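PDB 6DHT: xyloglucan-specific endo-beta-1,4-glucanase BoGH9A from Bacteroides ovatus, which catalyses the endohydrolysis of 1,4-beta-D-glucosidic linkages in the backbone of xyloglucan, releasing xyloglucan oligosaccharides. Local coordinates for residues A17-Q22 / V34-K39; S59-K64 / R72-F77; S102-L107 / S562-L567; D140-I145 / G157-S162; H238-P243 / R258-K263. All coordinates share one frame; numbering follows the deposited sequence.

Contact 1: residues A17-Q22 / V34-K39; sequences AIRLNQ and VVDSGK
Arg-19 and Asp-36 form a salt bridge by stacking, a useful example of how an ion pair can form through the face of a guanidinium. The guanidinium and carboxylate planes are only 26° apart, with Asp-36 CB standing 3.5 Å above the guanidinium plane, over its centre. The closest charged atoms, Arg-19 NH1 and Asp-36 OD2, are 3.4 Å apart, a long pairing made through the face. Two torsions produce the overlap: the arginine chain bends at chi2 (-68°), and the aspartate holds CG anti to its own nitrogen (chi1 -174°). Stacked in this way, the arginine directs N-H groups to other acceptors, NE to the carbonyl of Asp-16 and NH1 to that of Asn-478. Arg-19 NH2 gives a 2.9 Å bond to a water in the guanidinium plane, and this water donates in turn to Asp-36 OD2. The carboxylate also has Lys-70 and Arg-72 as salt-bridge partners, which would probably favour its charged form. Beneath, Asp-36 N binds Ala-17 O at 2.9 Å, and Arg-19 and Val-34 exchange two backbone bonds. Beside the strand pair, Ala-17 CB meets Val-35 CG1 at 4.2 Å. Strand 18-19 is an outermost strand of the Ig-like domain's four-stranded sheet; Ile-18 packs on strand 93-99 of the companion sheet, and strand 72-76 flanks strand 32-35 on its other side.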
# COMPACT_ATOMS: atom_id res chain seq x y z
N ALA A 17 -17.54 1.77 -22.88
CA ALA A 17 -16.36 1.30 -23.59
C ALA A 17 -15.22 2.29 -23.47
O ALA A 17 -14.08 1.97 -23.80
CB ALA A 17 -16.70 1.07 -25.08
N ILE A 18 -15.53 3.52 -23.07
CA ILE A 18 -14.50 4.55 -22.95
C ILE A 18 -13.79 4.41 -21.59
O ILE A 18 -14.38 4.68 -20.56
CB ILE A 18 -15.06 5.98 -23.12
CG1 ILE A 18 -15.86 6.07 -24.44
CG2 ILE A 18 -13.91 7.01 -23.09
CD1 ILE A 18 -16.67 7.32 -24.57
N ARG A 19 -12.55 3.96 -21.62
CA ARG A 19 -11.81 3.64 -20.40
C ARG A 19 -10.85 4.78 -20.10
O ARG A 19 -10.02 5.18 -20.92
CB ARG A 19 -11.08 2.30 -20.58
CG ARG A 19 -12.00 1.15 -20.99
CD ARG A 19 -12.97 0.77 -19.86
NE ARG A 19 -14.12 0.01 -20.36
CZ ARG A 19 -14.13 -1.30 -20.53
NH1 ARG A 19 -13.07 -2.04 -20.28
NH2 ARG A 19 -15.23 -1.87 -21.00
N LEU A 20 -11.00 5.37 -18.92
CA LEU A 20 -10.16 6.51 -18.57
C LEU A 20 -9.96 6.59 -17.06
O LEU A 20 -10.60 5.90 -16.30
CB LEU A 20 -10.78 7.81 -19.10
CG LEU A 20 -11.94 8.44 -18.33
CD1 LEU A 20 -12.35 9.73 -18.96
CD2 LEU A 20 -13.17 7.51 -18.26
N ASN A 21 -9.07 7.49 -16.65
CA ASN A 21 -8.93 7.84 -15.25
C ASN A 21 -10.20 8.56 -14.81
O ASN A 21 -10.49 9.68 -15.23
CB ASN A 21 -7.71 8.73 -15.10
CG ASN A 21 -7.45 9.13 -13.66
OD1 ASN A 21 -8.38 9.38 -12.89
ND2 ASN A 21 -6.17 9.23 -13.30
N GLN A 22 -10.97 7.89 -13.96
CA GLN A 22 -12.29 8.39 -13.57
C GLN A 22 -12.25 9.50 -12.54
O GLN A 22 -13.29 10.04 -12.17
CB GLN A 22 -13.15 7.24 -13.05
CG GLN A 22 -13.48 6.20 -14.13
CD GLN A 22 -14.17 4.97 -13.59
OE1 GLN A 22 -14.72 4.99 -12.49
NE2 GLN A 22 -14.11 3.87 -14.34
N VAL A 34 -8.82 5.12 -23.48
CA VAL A 34 -8.74 3.97 -24.37
C VAL A 34 -10.13 3.40 -24.57
O VAL A 34 -10.83 3.09 -23.61
CB VAL A 34 -7.82 2.88 -23.81
CG1 VAL A 34 -7.89 1.63 -24.67
CG2 VAL A 34 -6.40 3.40 -23.74
N VAL A 35 -10.53 3.25 -25.84
CA VAL A 35 -11.78 2.58 -26.13
C VAL A 35 -11.50 1.08 -26.10
O VAL A 35 -10.60 0.59 -26.78
CB VAL A 35 -12.31 3.00 -27.49
CG1 VAL A 35 -13.65 2.36 -27.73
CG2 VAL A 35 -12.45 4.50 -27.60
N ASP A 36 -12.26 0.34 -25.29
CA ASP A 36 -11.96 -1.05 -24.99
C ASP A 36 -12.19 -2.00 -26.17
O ASP A 36 -11.61 -3.08 -26.21
CB ASP A 36 -12.80 -1.52 -23.80
CG ASP A 36 -12.45 -2.93 -23.34
OD1 ASP A 36 -11.26 -3.20 -23.08
OD2 ASP A 36 -13.36 -3.77 -23.21
N SER A 37 -13.06 -1.60 -27.10
CA SER A 37 -13.37 -2.43 -28.27
C SER A 37 -14.24 -1.65 -29.21
O SER A 37 -14.94 -0.73 -28.79
CB SER A 37 -14.08 -3.73 -27.87
OG SER A 37 -15.33 -3.48 -27.27
N GLY A 38 -14.17 -2.00 -30.49
CA GLY A 38 -14.98 -1.36 -31.51
C GLY A 38 -14.14 -0.57 -32.49
O GLY A 38 -12.99 -0.24 -32.23
N LYS A 39 -14.74 -0.24 -33.62
CA LYS A 39 -14.07 0.53 -34.65
C LYS A 39 -14.24 2.02 -34.38
O LYS A 39 -15.36 2.53 -34.32
CB LYS A 39 -14.64 0.15 -36.02
CG LYS A 39 -13.81 0.64 -37.20
CD LYS A 39 -14.19 -0.05 -38.52
CE LYS A 39 -13.46 0.56 -39.71
NZ LYS A 39 -12.02 0.85 -39.44
O HOH W 1 -15.04 -4.78 -20.67

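Contact 2: residues S59-K64 / R72-F77; sequences SLYTAK and RTTLDF
Thr-62 and Thr-73 face each other as the non-hydrogen-bonded pair of an antiparallel hairpin whose touching parts run 150° apart, between the mutual backbone bonds of Ala-63 with Arg-72 and the nearly straight bond from Thr-74 N to Tyr-61 O (2.9 Å). Past that bond the strands part, and a water takes over as the bridge: it accepts from Tyr-61 N and donates to Thr-74 O at 2.7 Å. The two threonines lie side by side and point the same way. In Thr-62 the hydroxyl takes the position between N and the carbonyl carbon (chi1 64°), and the methyl CG2 is the branch that meets Thr-73 OG1, at 3.5 Å. The methyl of Thr-73 is met by Leu-60, whose CB approaches Thr-73 CG2 to 3.6 Å while the leucine chain crosses at about a right angle. Leu-60 CD1 reaches further along the same face to Leu-75 CD2 at 3.7 Å. Both leucines also rest on Phe-43 of strand 42-47, in the facing sheet of the beta sandwich. On the other face Tyr-61, with CG anti to N (chi1 176°), slants across Thr-74 and presents the ring edge at CD2 to Thr-74 OG1, 4.0 Å away; its hydroxyl bonds to the carbonyl of Gln-421. Chemistry thus divides by face: Leu-60, Leu-75 and the Thr-73 methyl make the apolar side toward the facing sheet, with Thr-62 at its exposed margin, whereas the other carries Tyr-61, joined through its hydroxyl to the catalytic module, and Arg-72, paired with Asp-36; the main chain supplies the direct interstrand hydrogen bonds.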
# COMPACT_ATOMS: atom_id res chain seq x y z
N SER A 59 -6.38 9.67 -36.83
CA SER A 59 -5.22 8.80 -37.08
C SER A 59 -4.81 8.09 -35.80
O SER A 59 -3.66 8.17 -35.36
CB SER A 59 -4.04 9.58 -37.62
OG SER A 59 -4.37 10.18 -38.85
N LEU A 60 -5.78 7.39 -35.24
CA LEU A 60 -5.63 6.83 -33.90
C LEU A 60 -4.90 5.50 -33.89
O LEU A 60 -5.10 4.64 -34.75
CB LEU A 60 -7.00 6.67 -33.26
CG LEU A 60 -7.89 7.90 -33.29
CD1 LEU A 60 -9.26 7.51 -32.81
CD2 LEU A 60 -7.32 9.04 -32.45
N TYR A 61 -4.04 5.34 -32.89
CA TYR A 61 -3.32 4.10 -32.66
C TYR A 61 -4.22 3.05 -32.06
O TYR A 61 -5.05 3.35 -31.20
CB TYR A 61 -2.15 4.35 -31.70
CG TYR A 61 -1.38 3.10 -31.32
CD1 TYR A 61 -0.43 2.57 -32.18
CD2 TYR A 61 -1.59 2.47 -30.09
CE1 TYR A 61 0.27 1.43 -31.85
CE2 TYR A 61 -0.89 1.32 -29.76
CZ TYR A 61 0.06 0.82 -30.63
OH TYR A 61 0.77 -0.32 -30.32
N THR A 62 -4.06 1.81 -32.52
CA THR A 62 -4.79 0.68 -31.97
C THR A 62 -3.82 -0.44 -31.66
O THR A 62 -2.75 -0.51 -32.25
CB THR A 62 -5.88 0.15 -32.93
OG1 THR A 62 -5.25 -0.36 -34.11
CG2 THR A 62 -6.84 1.24 -33.30
N ALA A 63 -4.20 -1.31 -30.73
CA ALA A 63 -3.39 -2.44 -30.35
C ALA A 63 -4.26 -3.50 -29.71
O ALA A 63 -5.38 -3.24 -29.30
CB ALA A 63 -2.31 -2.01 -29.36
N LYS A 64 -3.71 -4.71 -29.64
CA LYS A 64 -4.35 -5.81 -28.97
C LYS A 64 -3.35 -6.44 -28.03
O LYS A 64 -2.15 -6.40 -28.27
CB LYS A 64 -4.83 -6.84 -30.00
CG LYS A 64 -5.81 -6.30 -31.03
CD LYS A 64 -6.55 -7.43 -31.75
CE LYS A 64 -7.49 -6.90 -32.83
NZ LYS A 64 -8.28 -8.00 -33.44
N ARG A 72 -8.21 -2.19 -28.99
CA ARG A 72 -8.17 -1.07 -28.07
C ARG A 72 -7.62 0.16 -28.78
O ARG A 72 -6.53 0.11 -29.34
CB ARG A 72 -7.28 -1.45 -26.88
CG ARG A 72 -7.99 -2.18 -25.78
CD ARG A 72 -8.56 -3.56 -26.15
NE ARG A 72 -9.20 -4.14 -24.97
CZ ARG A 72 -8.69 -5.12 -24.22
NH1 ARG A 72 -9.32 -5.50 -23.12
NH2 ARG A 72 -7.56 -5.73 -24.56
N THR A 73 -8.36 1.27 -28.76
CA THR A 73 -7.98 2.47 -29.48
C THR A 73 -7.58 3.58 -28.51
O THR A 73 -8.34 3.93 -27.61
CB THR A 73 -9.14 2.98 -30.38
OG1 THR A 73 -9.59 1.89 -31.20
CG2 THR A 73 -8.71 4.15 -31.25
N THR A 74 -6.39 4.13 -28.72
CA THR A 74 -5.87 5.18 -27.86
C THR A 74 -6.32 6.56 -28.33
O THR A 74 -6.21 6.90 -29.51
CB THR A 74 -4.35 5.08 -27.84
OG1 THR A 74 -3.99 3.85 -27.20
CG2 THR A 74 -3.71 6.27 -27.11
N LEU A 75 -6.85 7.33 -27.38
CA LEU A 75 -7.29 8.69 -27.60
C LEU A 75 -6.41 9.62 -26.78
O LEU A 75 -6.53 9.64 -25.55
CB LEU A 75 -8.74 8.83 -27.14
CG LEU A 75 -9.67 7.69 -27.55
CD1 LEU A 75 -11.08 7.98 -27.06
CD2 LEU A 75 -9.70 7.46 -29.10
N ASP A 76 -5.55 10.39 -27.43
CA ASP A 76 -4.58 11.25 -26.75
C ASP A 76 -4.95 12.73 -26.92
O ASP A 76 -4.79 13.30 -28.01
CB ASP A 76 -3.18 10.99 -27.32
CG ASP A 76 -2.07 11.70 -26.53
OD1 ASP A 76 -2.36 12.65 -25.76
OD2 ASP A 76 -0.89 11.34 -26.73
N PHE A 77 -5.44 13.34 -25.84
CA PHE A 77 -5.81 14.74 -25.81
C PHE A 77 -4.97 15.52 -24.78
O PHE A 77 -5.41 16.50 -24.16
CB PHE A 77 -7.31 14.89 -25.53
CG PHE A 77 -7.82 14.01 -24.42
CD1 PHE A 77 -8.11 12.69 -24.65
CD2 PHE A 77 -8.02 14.52 -23.14
CE1 PHE A 77 -8.57 11.86 -23.61
CE2 PHE A 77 -8.49 13.71 -22.11
CZ PHE A 77 -8.77 12.37 -22.35
O HOH W 2 -4.00 7.51 -30.86

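Contact 3: residues S102-L107 / S562-L567; sequences SVLSPL and SSLDAL
Asp-565 lays its carboxylate against one face of the turn formed by Ser-102 to Ser-105, and it is the residue most deeply covered by this contact. With CG anti to the backbone N (chi1 -168°), the two oxygens straddle the turn. Asp-565 OD1 lies 3.4 Å from Ser-102 CA, and Asp-565 OD2 is as close to Ser-105 CB (3.4 Å). These are packing contacts; the polar needs of the carboxylate are met elsewhere. OD1 bonds to the hydroxyl of Tyr-26, which also receives the N-H of Leu-104, while OD2 bonds to Tyr-196. A water completes the set, donating to Asp-565 OD2 at 2.8 Å and bonded to Ser-102 OG. Standing at the start of helix 105-117, the carboxylate would probably be stabilised as an anion by that helix end. With an alanine at Asp-565, the Tyr-26 and Tyr-196 hydroxyls would probably lose a common acceptor and a gap would open beneath the turn. Leu-104 supplies the apolar half: its CD1 touches Leu-564 CB at 4.0 Å, the two chains slanting across one another. Leu-564 continues into the layer made by Leu-464, Ala-467 and Met-471 of helix 461-474. A type I turn, closed by the 3.1 Å bond from Ser-105 N to Ser-102 O, thus seats the first helix of the catalytic module against its last, helix 551-567, the closure expected of the (alpha/alpha)6 barrel of glycosyl hydrolase family 9.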
# COMPACT_ATOMS: atom_id res chain seq x y z
N SER A 102 -4.69 19.15 -8.17
CA SER A 102 -4.90 18.30 -6.99
C SER A 102 -5.92 17.21 -7.25
O SER A 102 -6.68 16.84 -6.35
CB SER A 102 -5.33 19.14 -5.81
OG SER A 102 -4.29 20.04 -5.45
N VAL A 103 -5.94 16.68 -8.46
CA VAL A 103 -7.00 15.74 -8.81
C VAL A 103 -6.91 14.44 -8.00
O VAL A 103 -7.95 13.84 -7.69
CB VAL A 103 -7.08 15.52 -10.35
CG1 VAL A 103 -5.91 14.75 -10.83
CG2 VAL A 103 -8.39 14.84 -10.73
N LEU A 104 -5.70 14.02 -7.61
CA LEU A 104 -5.56 12.81 -6.81
C LEU A 104 -5.55 13.07 -5.30
O LEU A 104 -5.35 12.15 -4.52
CB LEU A 104 -4.30 12.02 -7.20
CG LEU A 104 -4.18 11.63 -8.66
CD1 LEU A 104 -2.88 10.89 -8.90
CD2 LEU A 104 -5.36 10.77 -9.09
N SER A 105 -5.74 14.31 -4.86
CA SER A 105 -5.70 14.58 -3.44
C SER A 105 -6.79 13.84 -2.67
O SER A 105 -6.51 13.26 -1.60
CB SER A 105 -5.74 16.09 -3.19
OG SER A 105 -5.74 16.39 -1.81
N PRO A 106 -8.04 13.81 -3.18
CA PRO A 106 -9.06 13.05 -2.43
C PRO A 106 -8.73 11.56 -2.36
O PRO A 106 -9.08 10.94 -1.37
CB PRO A 106 -10.35 13.31 -3.21
CG PRO A 106 -10.09 14.62 -3.92
CD PRO A 106 -8.64 14.58 -4.28
N LEU A 107 -8.08 11.03 -3.38
CA LEU A 107 -7.65 9.64 -3.38
C LEU A 107 -6.57 9.40 -2.32
O LEU A 107 -6.66 8.47 -1.52
CB LEU A 107 -7.16 9.26 -4.78
CG LEU A 107 -6.54 7.87 -4.92
CD1 LEU A 107 -7.59 6.78 -4.74
CD2 LEU A 107 -5.90 7.72 -6.23
N SER A 562 -0.10 9.68 -3.00
CA SER A 562 0.42 10.84 -2.30
C SER A 562 1.59 11.41 -3.05
O SER A 562 1.67 12.63 -3.21
CB SER A 562 0.89 10.49 -0.91
OG SER A 562 -0.17 9.90 -0.15
N SER A 563 2.52 10.57 -3.49
CA SER A 563 3.68 11.07 -4.21
C SER A 563 3.33 11.67 -5.56
O SER A 563 3.87 12.71 -5.93
CB SER A 563 4.76 9.99 -4.34
OG SER A 563 4.35 8.89 -5.11
N LEU A 564 2.40 11.07 -6.30
CA LEU A 564 1.98 11.64 -7.58
C LEU A 564 1.28 12.97 -7.39
O LEU A 564 1.46 13.91 -8.20
CB LEU A 564 1.08 10.67 -8.35
CG LEU A 564 1.74 9.40 -8.89
CD1 LEU A 564 0.74 8.57 -9.64
CD2 LEU A 564 2.98 9.68 -9.76
N ASP A 565 0.46 13.09 -6.36
CA ASP A 565 -0.18 14.38 -6.05
C ASP A 565 0.86 15.43 -5.61
O ASP A 565 0.87 16.56 -6.11
CB ASP A 565 -1.26 14.21 -5.00
CG ASP A 565 -2.12 15.43 -4.85
OD1 ASP A 565 -2.61 15.97 -5.90
OD2 ASP A 565 -2.38 15.85 -3.72
N ALA A 566 1.76 15.07 -4.71
CA ALA A 566 2.79 16.00 -4.25
C ALA A 566 3.64 16.49 -5.41
O ALA A 566 3.99 17.68 -5.45
CB ALA A 566 3.65 15.35 -3.24
N LEU A 567 4.00 15.60 -6.33
CA LEU A 567 4.89 15.96 -7.44
C LEU A 567 4.23 16.78 -8.54
O LEU A 567 4.91 17.39 -9.37
CB LEU A 567 5.56 14.71 -8.02
CG LEU A 567 6.64 14.09 -7.12
CD1 LEU A 567 7.01 12.74 -7.64
CD2 LEU A 567 7.91 14.99 -7.04
O HOH W 3 -2.76 18.60 -3.71

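Contact 4: residues D140-I145 / G157-S162; sequences DNHVLI and GTIVSS
Ile-159 spreads from its CB into two branches, and His-142 and Leu-144 receive them. One branch, CG2, rises over a face of the His-142 ring, 4.0 Å from the centroid and 18° off the ring normal, a CH-pi contact displaced toward the CD2 rim. The other branch begins with CG1, which meets Leu-144 CD1 at 3.8 Å, the two side chains lying side by side. From there the chain extends (chi2 162°) and carries the tip, Ile-159 CD1, to within 3.4 Å of His-142 NE2. The imidazole meets it because its CG lies anti to N (chi1 -169°), which brings the ring across toward the other strand. On the reverse face the Ile-145 and Val-160 side chains cross at about a right angle, Ile-145 CD1 lying 4.2 Å from Val-160 CG1. Main-chain bonds lace the strands: Val-143 and Val-160 bond both ways, Ile-145 N gives to Thr-158 O at 2.8 Å, and Ser-162 N gives to Asp-140 O. This chemistry implies that backbone bonds fix the register of edge strand 159-160, aliphatic and CH-pi contacts join the strands on both faces, the His-142/Ile-159 side being exposed, and the charge of Asp-140 is met by Lys-174 and Arg-258 beyond the hairpin.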
# COMPACT_ATOMS: atom_id res chain seq x y z
N ASP A 140 -8.66 -6.37 22.80
CA ASP A 140 -7.42 -7.11 22.85
C ASP A 140 -6.63 -6.81 24.13
O ASP A 140 -5.39 -6.77 24.12
CB ASP A 140 -6.59 -6.84 21.57
CG ASP A 140 -7.17 -7.53 20.34
OD1 ASP A 140 -8.03 -8.43 20.49
OD2 ASP A 140 -6.79 -7.18 19.19
N ASN A 141 -7.36 -6.64 25.22
CA ASN A 141 -6.77 -6.46 26.55
C ASN A 141 -6.69 -7.77 27.32
O ASN A 141 -6.08 -7.84 28.39
CB ASN A 141 -7.58 -5.44 27.36
CG ASN A 141 -9.08 -5.70 27.31
OD1 ASN A 141 -9.53 -6.75 26.86
ND2 ASN A 141 -9.85 -4.72 27.77
N HIS A 142 -7.31 -8.81 26.76
CA HIS A 142 -7.31 -10.13 27.37
C HIS A 142 -6.87 -11.17 26.34
O HIS A 142 -7.69 -11.87 25.76
CB HIS A 142 -8.70 -10.45 27.91
CG HIS A 142 -8.74 -11.67 28.78
ND1 HIS A 142 -8.80 -12.95 28.27
CD2 HIS A 142 -8.74 -11.80 30.13
CE1 HIS A 142 -8.83 -13.81 29.27
NE2 HIS A 142 -8.79 -13.14 30.41
N VAL A 143 -5.56 -11.25 26.12
CA VAL A 143 -4.98 -12.07 25.06
C VAL A 143 -4.06 -13.13 25.65
O VAL A 143 -3.27 -12.84 26.54
CB VAL A 143 -4.22 -11.15 24.05
CG1 VAL A 143 -3.54 -11.97 22.95
CG2 VAL A 143 -5.17 -10.16 23.43
N LEU A 144 -4.18 -14.35 25.14
CA LEU A 144 -3.46 -15.50 25.68
C LEU A 144 -2.14 -15.76 24.98
O LEU A 144 -2.05 -15.72 23.75
CB LEU A 144 -4.31 -16.76 25.52
CG LEU A 144 -5.15 -17.21 26.72
CD1 LEU A 144 -5.83 -16.05 27.42
CD2 LEU A 144 -6.17 -18.23 26.24
N ILE A 145 -1.11 -16.06 25.76
CA ILE A 145 0.10 -16.64 25.20
C ILE A 145 -0.24 -18.04 24.72
O ILE A 145 -0.50 -18.94 25.53
CB ILE A 145 1.24 -16.71 26.25
CG1 ILE A 145 1.62 -15.32 26.75
CG2 ILE A 145 2.45 -17.43 25.67
CD1 ILE A 145 2.28 -14.39 25.71
N GLY A 157 -1.01 -19.77 28.20
CA GLY A 157 -2.19 -19.38 28.94
C GLY A 157 -2.04 -18.09 29.73
O GLY A 157 -3.03 -17.57 30.24
N THR A 158 -0.82 -17.59 29.86
CA THR A 158 -0.60 -16.29 30.48
C THR A 158 -1.41 -15.26 29.70
O THR A 158 -1.48 -15.32 28.48
CB THR A 158 0.88 -15.87 30.44
OG1 THR A 158 1.67 -16.82 31.16
CG2 THR A 158 1.06 -14.50 31.06
N ILE A 159 -2.01 -14.32 30.43
CA ILE A 159 -2.84 -13.29 29.83
C ILE A 159 -2.05 -11.99 29.73
O ILE A 159 -1.46 -11.53 30.71
CB ILE A 159 -4.09 -13.03 30.67
CG1 ILE A 159 -4.96 -14.29 30.72
CG2 ILE A 159 -4.90 -11.86 30.10
CD1 ILE A 159 -5.97 -14.30 31.83
N VAL A 160 -2.06 -11.42 28.53
CA VAL A 160 -1.40 -10.15 28.27
C VAL A 160 -2.35 -9.18 27.60
O VAL A 160 -3.37 -9.58 27.03
CB VAL A 160 -0.15 -10.33 27.37
CG1 VAL A 160 0.87 -11.22 28.06
CG2 VAL A 160 -0.50 -10.91 26.02
N SER A 161 -2.01 -7.90 27.67
CA SER A 161 -2.76 -6.89 26.94
C SER A 161 -1.94 -6.51 25.71
O SER A 161 -0.74 -6.28 25.80
CB SER A 161 -3.03 -5.69 27.82
OG SER A 161 -3.76 -4.68 27.13
N SER A 162 -2.61 -6.47 24.56
CA SER A 162 -1.96 -6.13 23.29
C SER A 162 -2.98 -5.39 22.41
O SER A 162 -3.49 -5.93 21.41
CB SER A 162 -1.47 -7.41 22.60
OG SER A 162 -0.54 -7.14 21.54

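Contact 5: residues H238-P243 / R258-K263; sequences HKLTTP and RYVVQK
Leu-240 lays its CD2 methyl over one face of the Arg-258 guanidinium, 3.4 Å from NE, the two side chains crossing at about a right angle. The arginine is bent at chi2 (-81°) and again at chi3 (-94°), and these bends bring the flat group back across the leucine. Thr-242 CG2 adds a contact at the guanidinium edge, meeting Arg-258 CD at 3.7 Å. The charged end is spoken for as well: NE pairs with Asp-140 and NH1 bonds to the carbonyl of Tyr-172. On the other face, Pro-243 CG presses on Tyr-259 CE1 at 3.7 Å. Thr-241 O lies in the plane of that tyrosine ring, at its edge, while accepting the Tyr-259 N-H at 2.7 Å; Thr-241 N returns a bond to Tyr-259 O. The Thr-241 hydroxyl, anti to its own nitrogen (chi1 -174°), curls forward to give a 2.7 Å bond from OG1 to a lone pair of Thr-242 O, and it also bonds to Thr-330. Its methyl CG2 rests on Val-261 CG1 at 4.1 Å. A valine at Thr-241 would probably leave the Thr-330 hydroxyl and the Thr-242 carbonyl without this partner, setting the chain beyond it freer to shift. Farther along, Lys-239 CG packs on Val-261 CG2 at 3.6 Å. Strands 239-241 and 259-260 are antiparallel neighbours in a small mixed sheet set beside the helical barrel of this family 9 enzyme, with the Thr-241 side chain about 6 Å from that of Asp-171, a predicted active-site residue.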
# COMPACT_ATOMS: atom_id res chain seq x y z
N HIS A 238 4.60 -13.32 16.06
CA HIS A 238 4.31 -13.14 14.63
C HIS A 238 3.00 -12.40 14.40
O HIS A 238 2.93 -11.51 13.54
CB HIS A 238 4.30 -14.51 13.95
CG HIS A 238 4.33 -14.47 12.45
ND1 HIS A 238 5.44 -14.10 11.72
CD2 HIS A 238 3.39 -14.82 11.55
CE1 HIS A 238 5.18 -14.21 10.44
NE2 HIS A 238 3.94 -14.64 10.30
N LYS A 239 1.95 -12.78 15.12
CA LYS A 239 0.64 -12.15 14.94
C LYS A 239 -0.22 -12.32 16.19
O LYS A 239 0.10 -13.11 17.10
CB LYS A 239 -0.06 -12.74 13.72
CG LYS A 239 -0.26 -14.27 13.81
CD LYS A 239 -1.01 -14.80 12.61
CE LYS A 239 -1.04 -16.33 12.58
NZ LYS A 239 -1.85 -16.87 11.47
N LEU A 240 -1.30 -11.54 16.24
CA LEU A 240 -2.33 -11.63 17.26
C LEU A 240 -3.58 -12.07 16.53
O LEU A 240 -4.02 -11.40 15.59
CB LEU A 240 -2.49 -10.30 17.98
CG LEU A 240 -3.39 -10.27 19.22
CD1 LEU A 240 -3.13 -9.02 20.03
CD2 LEU A 240 -4.86 -10.30 18.82
N THR A 241 -4.13 -13.22 16.91
CA THR A 241 -5.12 -13.88 16.07
C THR A 241 -6.09 -14.74 16.88
O THR A 241 -5.81 -15.14 18.01
CB THR A 241 -4.40 -14.78 15.02
OG1 THR A 241 -5.33 -15.34 14.09
CG2 THR A 241 -3.57 -15.89 15.70
N THR A 242 -7.24 -14.99 16.27
CA THR A 242 -8.13 -16.05 16.74
C THR A 242 -7.65 -17.33 16.08
O THR A 242 -6.87 -17.30 15.14
CB THR A 242 -9.56 -15.75 16.31
OG1 THR A 242 -9.58 -15.42 14.92
CG2 THR A 242 -10.13 -14.61 17.10
N PRO A 243 -8.10 -18.50 16.57
CA PRO A 243 -7.65 -19.72 15.90
C PRO A 243 -8.19 -19.87 14.47
O PRO A 243 -7.48 -20.37 13.58
CB PRO A 243 -8.22 -20.83 16.80
CG PRO A 243 -8.26 -20.20 18.14
CD PRO A 243 -8.68 -18.77 17.89
N ARG A 258 -8.55 -14.62 21.64
CA ARG A 258 -7.41 -14.00 20.95
C ARG A 258 -6.09 -14.48 21.53
O ARG A 258 -5.92 -14.55 22.76
CB ARG A 258 -7.51 -12.47 21.04
CG ARG A 258 -8.77 -11.89 20.41
CD ARG A 258 -8.66 -11.75 18.91
NE ARG A 258 -8.20 -10.41 18.52
CZ ARG A 258 -8.26 -9.95 17.27
NH1 ARG A 258 -8.69 -10.70 16.27
NH2 ARG A 258 -7.84 -8.72 17.02
N TYR A 259 -5.15 -14.82 20.65
CA TYR A 259 -3.83 -15.33 21.03
C TYR A 259 -2.71 -14.55 20.38
O TYR A 259 -2.90 -14.03 19.29
CB TYR A 259 -3.65 -16.78 20.58
CG TYR A 259 -4.59 -17.79 21.21
CD1 TYR A 259 -5.84 -18.02 20.67
CD2 TYR A 259 -4.21 -18.51 22.32
CE1 TYR A 259 -6.70 -18.94 21.23
CE2 TYR A 259 -5.07 -19.45 22.89
CZ TYR A 259 -6.31 -19.65 22.34
OH TYR A 259 -7.19 -20.57 22.89
N VAL A 260 -1.56 -14.49 21.03
CA VAL A 260 -0.30 -14.18 20.34
C VAL A 260 0.44 -15.50 20.14
O VAL A 260 0.43 -16.38 21.01
CB VAL A 260 0.59 -13.12 21.06
CG1 VAL A 260 -0.13 -11.77 21.15
CG2 VAL A 260 1.03 -13.60 22.43
N VAL A 261 1.02 -15.66 18.96
CA VAL A 261 1.68 -16.89 18.59
C VAL A 261 3.19 -16.73 18.41
O VAL A 261 3.76 -15.65 18.63
CB VAL A 261 1.03 -17.46 17.33
CG1 VAL A 261 -0.45 -17.71 17.58
CG2 VAL A 261 1.21 -16.51 16.16
N GLN A 262 3.81 -17.85 18.02
CA GLN A 262 5.25 -18.02 17.86
C GLN A 262 6.01 -16.78 17.38
O GLN A 262 5.64 -16.17 16.38
CB GLN A 262 5.49 -19.14 16.84
CG GLN A 262 6.95 -19.55 16.66
CD GLN A 262 7.26 -20.04 15.25
OE1 GLN A 262 6.73 -21.04 14.78
NE2 GLN A 262 8.13 -19.30 14.54
N LYS A 263 7.07 -16.45 18.09
CA LYS A 263 8.02 -15.43 17.64
C LYS A 263 8.65 -15.85 16.31
O LYS A 263 8.96 -17.02 16.11
CB LYS A 263 9.11 -15.25 18.70
CG LYS A 263 8.62 -14.68 20.01
CD LYS A 263 9.70 -14.85 21.08
CE LYS A 263 9.28 -14.25 22.40
NZ LYS A 263 9.99 -14.91 23.55

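How the contacts relate
Reading from the N terminus, contact 1 closes a short loop by pairing the first two strands, and contact 2 closes the next by forming a hairpin. These two stand in series, yet they touch, since strands 32-35 and 72-76 are neighbours in one sheet of the Ig-like domain. Contact 3 is the long-range closure, bringing the start of the catalytic module back against its final helix across 454 intervening residues. Contacts 4 and 5 both fall within that span, again in series and again joined, through strands 143-145 and 259-260. None of the five cross. Contacts 1 and 4, whose centres are about 53 Å apart, lie on opposite sides of the chain's centre.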